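Local atomic coordinates of rhamnogalacturonan endolyase YesW (Bacillus subtilis, PDB entry 2ZUX), a protein that cleaves the rhamnogalacturonan backbone of plant cell-wall pectin by endo-type elimination, releasing oligosaccharides, and requires calcium or manganese for activity. Residues Ala117-Ile131 with Phe181-Val194. Sequence-based numbering, arbitrary orientation.
Sequences ASVGDVDGDGQYELI and FMVYDLDGDGKAEV. With CA (calcium ion), chain H; CA (calcium ion), chain G.
Val183 drives its two methyls into the neighbouring hairpin: CG1, anti to its own backbone N (chi1 -177°), rests against Gly120 CA at 3.7 Å, while CG2 touches both Ser118 CB and Ile131 CG1. Ala192 points its CB at the same glycine, 3.8 Å from Gly120 CA, where the bare glycine backbone lets both residues come close. Farther along, the Phe181 ring turns its edge to the carbonyl of Ile131, with CE1 3.6 Å from O, and also lies against Ser118 CB; beyond the contact it reaches Asn555. This end is buried and tight, and Trp164 touches both Ile131 and Val194. Strands 117-120 and 182-184 run nearly parallel, 18° apart, without direct backbone bonds. Two waters bridge them instead: one joins Ser118 OG to Phe181 O and Val183 N, the other joins the carbonyls of Val119 and Val183 and lies farther from Ser118 OG.

The single direct hydrogen bond between the segments, Ala192 N to Asp121 O (2.9 Å, nearly straight at 167°), lies at the inner edge of the loops. The solvent side is looser. The extended aliphatic chain of Lys191 lies along the Val122-Asp123 backbone, with CB 3.4 Å from Val122 O, and Gly124 merely brushes Gly190 O.

Each turn wraps its own calcium. Asp121, Asp123 and Asp125 give one OD1 apiece, Gln127 its main-chain O and Glu129 both carboxylate oxygens, with a water as seventh ligand; Asp123 OD2 forms a salt bridge with Lys157. Asp185, Asp187, Asp189, Lys191 (main-chain O) and Glu193 repeat the pattern. These are EF-hand-like DxDxDG calcium loops at equivalent hairpins of two successive sheets, packed side by side in the beta-propeller of a family 11 polysaccharide lyase.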
loop_
_atom_site.group_PDB
_atom_site.type_symbol
_atom_site.label_atom_id
_atom_site.label_comp_id
_atom_site.label_asym_id
_atom_site.label_seq_id
_atom_site.Cartn_x
_atom_site.Cartn_y
_atom_site.Cartn_z
ATOM N N ALA A 117 -5.418 0.338 -6.391
ATOM C CA ALA A 117 -5.842 -0.994 -5.985
ATOM C C ALA A 117 -5.284 -1.388 -4.625
ATOM O O ALA A 117 -4.380 -0.745 -4.078
ATOM C CB ALA A 117 -5.473 -2.049 -7.046
ATOM N N SER A 118 -5.849 -2.468 -4.098
ATOM C CA SER A 118 -5.281 -3.179 -2.969
ATOM C C SER A 118 -5.381 -4.666 -3.270
ATOM O O SER A 118 -5.882 -5.054 -4.337
ATOM C CB SER A 118 -6.032 -2.832 -1.687
ATOM O OG SER A 118 -5.393 -3.402 -0.564
ATOM N N VAL A 119 -4.871 -5.491 -2.360
ATOM C CA VAL A 119 -5.013 -6.943 -2.486
ATOM C C VAL A 119 -5.519 -7.574 -1.203
ATOM O O VAL A 119 -5.273 -7.081 -0.097
ATOM C CB VAL A 119 -3.698 -7.649 -2.890
ATOM C CG1 VAL A 119 -3.388 -7.434 -4.367
ATOM C CG2 VAL A 119 -2.554 -7.213 -1.993
ATOM N N GLY A 120 -6.229 -8.682 -1.371
ATOM C CA GLY A 120 -6.619 -9.547 -0.268
ATOM C C GLY A 120 -6.973 -10.882 -0.872
ATOM O O GLY A 120 -7.298 -10.958 -2.058
ATOM N N ASP A 121 -6.856 -11.932 -0.073
ATOM C CA ASP A 121 -7.256 -13.259 -0.493
ATOM C C ASP A 121 -8.681 -13.456 0.009
ATOM O O ASP A 121 -8.892 -13.750 1.185
ATOM C CB ASP A 121 -6.307 -14.301 0.089
ATOM C CG ASP A 121 -6.666 -15.712 -0.305
ATOM O OD1 ASP A 121 -7.440 -15.903 -1.265
ATOM O OD2 ASP A 121 -6.144 -16.636 0.351
ATOM N N VAL A 122 -9.650 -13.238 -0.875
ATOM C CA VAL A 122 -11.051 -13.220 -0.457
ATOM C C VAL A 122 -11.667 -14.609 -0.299
ATOM O O VAL A 122 -12.706 -14.752 0.355
ATOM C CB VAL A 122 -11.934 -12.350 -1.373
ATOM C CG1 VAL A 122 -11.353 -10.935 -1.488
ATOM C CG2 VAL A 122 -12.116 -12.998 -2.747
ATOM N N ASP A 123 -11.036 -15.619 -0.891
ATOM C CA ASP A 123 -11.575 -16.982 -0.847
ATOM C C ASP A 123 -10.676 -17.970 -0.107
ATOM O O ASP A 123 -11.041 -19.136 0.067
ATOM C CB ASP A 123 -11.967 -17.494 -2.247
ATOM C CG ASP A 123 -10.836 -17.429 -3.259
ATOM O OD1 ASP A 123 -9.746 -16.890 -2.965
ATOM O OD2 ASP A 123 -11.046 -17.910 -4.392
ATOM N N GLY A 124 -9.512 -17.506 0.339
ATOM C CA GLY A 124 -8.668 -18.281 1.248
ATOM C C GLY A 124 -7.804 -19.363 0.623
ATOM O O GLY A 124 -7.379 -20.290 1.321
ATOM N N ASP A 125 -7.516 -19.244 -0.670
ATOM C CA ASP A 125 -6.695 -20.252 -1.351
ATOM C C ASP A 125 -5.207 -19.891 -1.393
ATOM O O ASP A 125 -4.393 -20.627 -1.955
ATOM C CB ASP A 125 -7.219 -20.523 -2.763
ATOM C CG ASP A 125 -7.046 -19.338 -3.699
ATOM O OD1 ASP A 125 -6.852 -18.191 -3.224
ATOM O OD2 ASP A 125 -7.096 -19.544 -4.927
ATOM N N GLY A 126 -4.852 -18.753 -0.806
ATOM C CA GLY A 126 -3.457 -18.342 -0.768
ATOM C C GLY A 126 -2.957 -17.572 -1.980
ATOM O O GLY A 126 -1.753 -17.300 -2.073
ATOM N N GLN A 127 -3.865 -17.217 -2.895
ATOM C CA GLN A 127 -3.557 -16.340 -4.031
ATOM C C GLN A 127 -4.364 -15.054 -3.887
ATOM O O GLN A 127 -5.568 -15.098 -3.638
ATOM C CB GLN A 127 -3.894 -17.028 -5.359
ATOM C CG GLN A 127 -3.715 -16.137 -6.583
ATOM C CD GLN A 127 -4.099 -16.824 -7.866
ATOM O OE1 GLN A 127 -3.358 -17.664 -8.374
ATOM N NE2 GLN A 127 -5.253 -16.457 -8.415
ATOM N N TYR A 128 -3.709 -13.912 -4.049
ATOM C CA TYR A 128 -4.388 -12.629 -3.908
ATOM C C TYR A 128 -5.368 -12.328 -5.028
ATOM O O TYR A 128 -5.111 -12.635 -6.195
ATOM C CB TYR A 128 -3.375 -11.489 -3.834
ATOM C CG TYR A 128 -2.571 -11.478 -2.561
ATOM C CD1 TYR A 128 -3.186 -11.251 -1.332
ATOM C CD2 TYR A 128 -1.197 -11.684 -2.585
ATOM C CE1 TYR A 128 -2.463 -11.244 -0.161
ATOM C CE2 TYR A 128 -0.461 -11.674 -1.419
ATOM C CZ TYR A 128 -1.093 -11.460 -0.209
ATOM O OH TYR A 128 -0.363 -11.448 0.957
ATOM N N GLU A 129 -6.479 -11.706 -4.642
ATOM C CA GLU A 129 -7.381 -11.016 -5.546
ATOM C C GLU A 129 -7.003 -9.535 -5.558
ATOM O O GLU A 129 -6.422 -9.021 -4.595
ATOM C CB GLU A 129 -8.831 -11.156 -5.076
ATOM C CG GLU A 129 -9.512 -12.478 -5.416
ATOM C CD GLU A 129 -8.870 -13.683 -4.755
ATOM O OE1 GLU A 129 -8.828 -13.756 -3.505
ATOM O OE2 GLU A 129 -8.420 -14.585 -5.495
ATOM N N LEU A 130 -7.337 -8.858 -6.651
ATOM C CA LEU A 130 -7.163 -7.416 -6.768
ATOM C C LEU A 130 -8.475 -6.703 -6.475
ATOM O O LEU A 130 -9.512 -7.046 -7.046
ATOM C CB LEU A 130 -6.684 -7.067 -8.174
ATOM C CG LEU A 130 -5.197 -7.325 -8.409
ATOM C CD1 LEU A 130 -4.898 -7.513 -9.893
ATOM C CD2 LEU A 130 -4.344 -6.210 -7.794
ATOM N N ILE A 131 -8.417 -5.720 -5.577
ATOM C CA ILE A 131 -9.558 -4.864 -5.277
ATOM C C ILE A 131 -9.240 -3.512 -5.909
ATOM O O ILE A 131 -8.280 -2.845 -5.499
ATOM C CB ILE A 131 -9.794 -4.731 -3.745
ATOM C CG1 ILE A 131 -9.898 -6.110 -3.064
ATOM C CG2 ILE A 131 -11.024 -3.865 -3.445
ATOM C CD1 ILE A 131 -11.003 -7.020 -3.587
ATOM N N PHE A 181 -9.921 2.721 1.158
ATOM C CA PHE A 181 -10.454 1.364 1.306
ATOM C C PHE A 181 -9.446 0.374 1.855
ATOM O O PHE A 181 -8.322 0.266 1.370
ATOM C CB PHE A 181 -11.131 0.874 0.014
ATOM C CG PHE A 181 -10.214 0.780 -1.191
ATOM C CD1 PHE A 181 -9.750 -0.455 -1.623
ATOM C CD2 PHE A 181 -9.849 1.916 -1.914
ATOM C CE1 PHE A 181 -8.921 -0.555 -2.738
ATOM C CE2 PHE A 181 -9.004 1.821 -3.024
ATOM C CZ PHE A 181 -8.544 0.587 -3.429
ATOM N N MET A 182 -9.866 -0.332 2.901
ATOM C CA MET A 182 -9.020 -1.295 3.587
ATOM C C MET A 182 -9.430 -2.702 3.219
ATOM O O MET A 182 -10.601 -3.068 3.329
ATOM C CB MET A 182 -9.104 -1.100 5.101
ATOM C CG MET A 182 -8.374 0.138 5.603
ATOM S SD MET A 182 -6.604 0.123 5.217
ATOM C CE MET A 182 -6.492 1.449 4.013
ATOM N N VAL A 183 -8.451 -3.482 2.788
ATOM C CA VAL A 183 -8.686 -4.877 2.432
ATOM C C VAL A 183 -7.841 -5.733 3.356
ATOM O O VAL A 183 -6.616 -5.614 3.371
ATOM C CB VAL A 183 -8.329 -5.157 0.950
ATOM C CG1 VAL A 183 -8.653 -6.604 0.588
ATOM C CG2 VAL A 183 -9.060 -4.182 0.021
ATOM N N TYR A 184 -8.487 -6.587 4.143
ATOM C CA TYR A 184 -7.750 -7.345 5.145
ATOM C C TYR A 184 -8.651 -8.387 5.754
ATOM O O TYR A 184 -9.866 -8.210 5.808
ATOM C CB TYR A 184 -7.231 -6.411 6.259
ATOM C CG TYR A 184 -5.890 -6.860 6.795
ATOM C CD1 TYR A 184 -4.714 -6.518 6.136
ATOM C CD2 TYR A 184 -5.794 -7.644 7.951
ATOM C CE1 TYR A 184 -3.484 -6.937 6.602
ATOM C CE2 TYR A 184 -4.555 -8.078 8.421
ATOM C CZ TYR A 184 -3.404 -7.712 7.743
ATOM O OH TYR A 184 -2.158 -8.126 8.169
ATOM N N ASP A 185 -8.041 -9.475 6.220
ATOM C CA ASP A 185 -8.766 -10.460 7.015
ATOM C C ASP A 185 -8.850 -9.941 8.450
ATOM O O ASP A 185 -8.014 -10.274 9.292
ATOM C CB ASP A 185 -8.075 -11.822 6.954
ATOM C CG ASP A 185 -8.801 -12.887 7.742
ATOM O OD1 ASP A 185 -9.978 -12.681 8.110
ATOM O OD2 ASP A 185 -8.159 -13.934 7.996
ATOM N N LEU A 186 -9.859 -9.113 8.715
ATOM C CA LEU A 186 -10.021 -8.473 10.015
ATOM C C LEU A 186 -10.412 -9.441 11.119
ATOM O O LEU A 186 -10.002 -9.255 12.264
ATOM C CB LEU A 186 -11.066 -7.354 9.941
ATOM C CG LEU A 186 -10.622 -6.062 9.251
ATOM C CD1 LEU A 186 -11.835 -5.198 8.926
ATOM C CD2 LEU A 186 -9.624 -5.294 10.097
ATOM N N ASP A 187 -11.216 -10.452 10.790
ATOM C CA ASP A 187 -11.742 -11.359 11.827
ATOM C C ASP A 187 -10.950 -12.661 11.997
ATOM O O ASP A 187 -11.190 -13.407 12.955
ATOM C CB ASP A 187 -13.249 -11.619 11.654
ATOM C CG ASP A 187 -13.588 -12.318 10.354
ATOM O OD1 ASP A 187 -12.678 -12.637 9.564
ATOM O OD2 ASP A 187 -14.795 -12.551 10.121
ATOM N N GLY A 188 -10.005 -12.918 11.094
ATOM C CA GLY A 188 -9.089 -14.050 11.233
ATOM C C GLY A 188 -9.628 -15.404 10.825
ATOM O O GLY A 188 -9.189 -16.427 11.359
ATOM N N ASP A 189 -10.546 -15.430 9.863
ATOM C CA ASP A 189 -11.076 -16.698 9.357
ATOM C C ASP A 189 -10.348 -17.189 8.101
ATOM O O ASP A 189 -10.680 -18.251 7.564
ATOM C CB ASP A 189 -12.581 -16.595 9.094
ATOM C CG ASP A 189 -12.907 -15.790 7.853
ATOM O OD1 ASP A 189 -12.108 -14.890 7.474
ATOM O OD2 ASP A 189 -13.977 -16.042 7.260
ATOM N N GLY A 190 -9.362 -16.418 7.635
ATOM C CA GLY A 190 -8.571 -16.771 6.454
ATOM C C GLY A 190 -8.999 -16.100 5.160
ATOM O O GLY A 190 -8.376 -16.305 4.116
ATOM N N LYS A 191 -10.065 -15.300 5.225
ATOM C CA LYS A 191 -10.593 -14.611 4.049
ATOM C C LYS A 191 -10.656 -13.107 4.285
ATOM O O LYS A 191 -11.116 -12.662 5.327
ATOM C CB LYS A 191 -11.986 -15.136 3.698
ATOM C CG LYS A 191 -11.996 -16.605 3.269
ATOM C CD LYS A 191 -13.400 -17.127 3.065
ATOM C CE LYS A 191 -13.387 -18.615 2.755
ATOM N NZ LYS A 191 -14.773 -19.160 2.681
ATOM N N ALA A 192 -10.202 -12.336 3.304
ATOM C CA ALA A 192 -10.222 -10.877 3.399
ATOM C C ALA A 192 -11.621 -10.305 3.281
ATOM O O ALA A 192 -12.465 -10.826 2.539
ATOM C CB ALA A 192 -9.339 -10.272 2.335
ATOM N N GLU A 193 -11.861 -9.241 4.043
ATOM C CA GLU A 193 -13.018 -8.385 3.811
ATOM C C GLU A 193 -12.557 -7.003 3.352
ATOM O O GLU A 193 -11.351 -6.717 3.290
ATOM C CB GLU A 193 -13.952 -8.303 5.028
ATOM C CG GLU A 193 -13.317 -8.492 6.387
ATOM C CD GLU A 193 -13.021 -9.950 6.746
ATOM O OE1 GLU A 193 -12.210 -10.139 7.667
ATOM O OE2 GLU A 193 -13.564 -10.902 6.122
ATOM N N VAL A 194 -13.523 -6.168 2.988
ATOM C CA VAL A 194 -13.242 -4.831 2.478
ATOM C C VAL A 194 -14.032 -3.830 3.309
ATOM O O VAL A 194 -15.248 -3.966 3.444
ATOM C CB VAL A 194 -13.615 -4.706 0.970
ATOM C CG1 VAL A 194 -13.257 -3.324 0.442
ATOM C CG2 VAL A 194 -12.931 -5.791 0.129
HETATM CA CA CA H . -7.707 -16.042 -3.639
HETATM CA CA CA G . -12.274 -12.622 7.302
HETATM O O HOH W 1 -6.377 -1.829 1.480
HETATM O O HOH W 2 -4.371 -5.171 1.871
HETATM O O HOH W 3 -14.595 -13.317 1.718
HETATM O O HOH W 4 -7.439 -17.145 -5.736
HETATM O O HOH W 5 -14.391 -13.571 6.513
#